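Local coordinates for sister chromatid cohesion protein 2 (Saccharomyces cerevisiae, PDB 4XDN) that forms, through its N-terminal region, a complex with Scc4 that the cohesin complex requires for stable association with chromatin, at residues B[103-107]-B[146-150]. Residues are numbered along the deposited sequence; the frame is centred on the assembly and turned at random.
Sequences LVFKR and SINIE
Val104 and Ile149 meet on one side of a short parallel strand pair, with CG1 of Val104 lying 3.5 Å from CB of Ile149. That methyl is set anti to the backbone N (chi1 -177°), a torsion that directs it to the branch point of Ile149 and also brings it within 3.9 Å of CD1 of the same isoleucine. The other methyl, CG2 of Val104, lies 4.3 Å from CG2 of Ile147.

Phe105 and Asn148 share the other face, their ring and amide planes almost perpendicular. The phenyl ring has the carbonyl oxygen of Ile147 at its edge, near the ring plane, and CB of Ser146 obliquely placed, 4.3 Å from CD2 of Phe105. Farther along, the chain of Arg107 bends at chi2 and chi3, carrying its guanidinium back so that CB of Asn148 sits over one face. The aliphatic part of Arg107 packs against Glu150, CG to CG 3.5 Å, but the charged ends do not meet; NH1 of Arg107 forms a salt bridge with an acidic side chain of the partner protein's chain.

Three backbone bonds join the strands and set which side chains face each other. Phe105 N donates to Ile147 O (3.0 Å), and Phe105 O accepts from Ile149 N in a nearly straight bond (171° at the hydrogen). Arg107 N then donates to Ile149 O (2.9 Å).

Across the opposite edge of strand 104-106, Val104 and Lys106 make backbone hydrogen bonds to the other protein. The Phe105 ring also meets an aromatic side chain of that protein's chain. Phe105 bonds to the residues before and after its partner Asn148, the pattern that marks parallel beta pairing, here a two-stranded sheet within an elongated N-terminal region with little regular structure, which is sufficient for binding Scc4.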
ATOM      1  N   LEU B 103      25.846 -15.694 -16.964  1.00 35.81           N
ATOM      2  CA  LEU B 103      24.970 -15.489 -15.816  1.00 34.37           C
ATOM      3  C   LEU B 103      25.348 -14.271 -14.981  1.00 33.45           C
ATOM      4  O   LEU B 103      26.509 -14.086 -14.616  1.00 33.93           O
ATOM      5  CB  LEU B 103      24.971 -16.737 -14.930  1.00 33.75           C
ATOM      6  CG  LEU B 103      24.578 -18.045 -15.627  1.00 31.63           C
ATOM      7  CD1 LEU B 103      24.639 -19.208 -14.647  1.00 28.89           C
ATOM      8  CD2 LEU B 103      23.192 -17.942 -16.258  1.00 31.56           C
ATOM      9  N   VAL B 104      24.346 -13.448 -14.685  1.00 33.17           N
ATOM     10  CA  VAL B 104      24.504 -12.288 -13.814  1.00 32.03           C
ATOM     11  C   VAL B 104      23.549 -12.413 -12.635  1.00 31.68           C
ATOM     12  O   VAL B 104      22.333 -12.329 -12.805  1.00 33.59           O
ATOM     13  CB  VAL B 104      24.224 -10.969 -14.557  1.00 34.55           C
ATOM     14  CG1 VAL B 104      24.459  -9.778 -13.638  1.00 37.24           C
ATOM     15  CG2 VAL B 104      25.092 -10.861 -15.801  1.00 34.48           C
ATOM     16  N   PHE B 105      24.106 -12.608 -11.445  1.00 29.50           N
ATOM     17  CA  PHE B 105      23.305 -12.845 -10.249  1.00 28.30           C
ATOM     18  C   PHE B 105      22.915 -11.532  -9.567  1.00 30.22           C
ATOM     19  O   PHE B 105      23.584 -10.512  -9.733  1.00 30.59           O
ATOM     20  CB  PHE B 105      24.068 -13.756  -9.286  1.00 26.97           C
ATOM     21  CG  PHE B 105      24.306 -15.135  -9.834  1.00 27.27           C
ATOM     22  CD1 PHE B 105      23.341 -16.120  -9.710  1.00 26.71           C
ATOM     23  CD2 PHE B 105      25.485 -15.440 -10.490  1.00 29.01           C
ATOM     24  CE1 PHE B 105      23.549 -17.385 -10.220  1.00 27.81           C
ATOM     25  CE2 PHE B 105      25.702 -16.707 -11.003  1.00 31.15           C
ATOM     26  CZ  PHE B 105      24.732 -17.680 -10.869  1.00 29.03           C
ATOM     27  N   LYS B 106      21.828 -11.569  -8.801  1.00 30.39           N
ATOM     28  CA  LYS B 106      21.227 -10.354  -8.263  1.00 32.81           C
ATOM     29  C   LYS B 106      21.839  -9.901  -6.942  1.00 31.41           C
ATOM     30  O   LYS B 106      21.731 -10.586  -5.926  1.00 30.98           O
ATOM     31  CB  LYS B 106      19.722 -10.553  -8.074  1.00 38.25           C
ATOM     32  CG  LYS B 106      18.965 -10.774  -9.367  1.00 47.84           C
ATOM     33  CD  LYS B 106      17.517 -10.334  -9.240  1.00 56.79           C
ATOM     34  CE  LYS B 106      16.786 -11.130  -8.174  1.00 63.70           C
ATOM     35  NZ  LYS B 106      15.308 -11.021  -8.318  1.00 67.40           N
ATOM     36  N   ARG B 107      22.476  -8.736  -6.970  1.00 32.90           N
ATOM     37  CA  ARG B 107      22.913  -8.073  -5.750  1.00 34.11           C
ATOM     38  C   ARG B 107      21.685  -7.744  -4.908  1.00 31.70           C
ATOM     39  O   ARG B 107      20.817  -7.005  -5.359  1.00 30.36           O
ATOM     40  CB  ARG B 107      23.695  -6.799  -6.081  1.00 40.49           C
ATOM     41  CG  ARG B 107      24.081  -5.941  -4.873  1.00 47.03           C
ATOM     42  CD  ARG B 107      25.218  -6.545  -4.092  1.00 49.58           C
ATOM     43  NE  ARG B 107      26.422  -6.655  -4.907  1.00 52.21           N
ATOM     44  CZ  ARG B 107      27.587  -7.099  -4.455  1.00 52.02           C
ATOM     45  NH1 ARG B 107      27.709  -7.470  -3.188  1.00 51.58           N
ATOM     46  NH2 ARG B 107      28.632  -7.171  -5.268  1.00 52.87           N
ATOM     47  N   SER B 146      31.840 -15.814 -10.218  1.00 67.01           N
ATOM     48  CA  SER B 146      30.468 -15.321 -10.342  1.00 54.10           C
ATOM     49  C   SER B 146      30.370 -13.801 -10.286  1.00 46.88           C
ATOM     50  O   SER B 146      30.973 -13.151  -9.432  1.00 44.95           O
ATOM     51  CB  SER B 146      29.594 -15.944  -9.253  1.00 49.73           C
ATOM     52  OG  SER B 146      30.127 -15.653  -7.977  1.00 47.82           O
ATOM     53  N   ILE B 147      29.600 -13.246 -11.218  1.00 43.68           N
ATOM     54  CA  ILE B 147      29.401 -11.805 -11.305  1.00 41.20           C
ATOM     55  C   ILE B 147      28.080 -11.427 -10.631  1.00 37.04           C
ATOM     56  O   ILE B 147      27.019 -11.935 -10.991  1.00 35.18           O
ATOM     57  CB  ILE B 147      29.427 -11.322 -12.779  1.00 88.60           C
ATOM     58  CG1 ILE B 147      28.982  -9.864 -12.887  1.00 87.23           C
ATOM     59  CG2 ILE B 147      28.544 -12.200 -13.658  1.00 89.98           C
ATOM     60  CD1 ILE B 147      29.194  -9.278 -14.264  1.00 86.56           C
ATOM     61  N   ASN B 148      28.165 -10.554  -9.629  1.00 36.92           N
ATOM     62  CA  ASN B 148      26.991 -10.070  -8.907  1.00 39.69           C
ATOM     63  C   ASN B 148      26.772  -8.588  -9.184  1.00 39.36           C
ATOM     64  O   ASN B 148      27.672  -7.776  -8.985  1.00 39.12           O
ATOM     65  CB  ASN B 148      27.150 -10.313  -7.405  1.00 44.32           C
ATOM     66  CG  ASN B 148      27.434 -11.766  -7.081  1.00 50.20           C
ATOM     67  OD1 ASN B 148      27.141 -12.658  -7.877  1.00 55.68           O
ATOM     68  ND2 ASN B 148      28.006 -12.013  -5.909  1.00 50.19           N
ATOM     69  N   ILE B 149      25.568  -8.247  -9.635  1.00 40.41           N
ATOM     70  CA  ILE B 149      25.281  -6.910 -10.144  1.00 40.37           C
ATOM     71  C   ILE B 149      23.951  -6.375  -9.608  1.00 42.37           C
ATOM     72  O   ILE B 149      23.045  -7.144  -9.286  1.00 40.25           O
ATOM     73  CB  ILE B 149      25.277  -6.919 -11.702  1.00 59.84           C
ATOM     74  CG1 ILE B 149      26.718  -6.825 -12.224  1.00 59.59           C
ATOM     75  CG2 ILE B 149      24.408  -5.799 -12.275  1.00 61.60           C
ATOM     76  CD1 ILE B 149      26.853  -6.662 -13.741  1.00 58.70           C
ATOM     77  N   GLU B 150      23.861  -5.049  -9.507  1.00 46.20           N
ATOM     78  CA  GLU B 150      22.638  -4.363  -9.097  1.00 51.76           C
ATOM     79  C   GLU B 150      21.751  -4.043 -10.296  1.00 57.09           C
ATOM     80  O   GLU B 150      22.225  -3.981 -11.429  1.00 57.47           O
ATOM     81  CB  GLU B 150      22.975  -3.063  -8.360  1.00 54.87           C
ATOM     82  CG  GLU B 150      23.725  -3.251  -7.056  1.00 61.03           C
ATOM     83  CD  GLU B 150      24.083  -1.933  -6.389  1.00 67.92           C
ATOM     84  OE1 GLU B 150      23.839  -0.870  -6.997  1.00 71.92           O
ATOM     85  OE2 GLU B 150      24.607  -1.958  -5.254  1.00 69.41           O
TER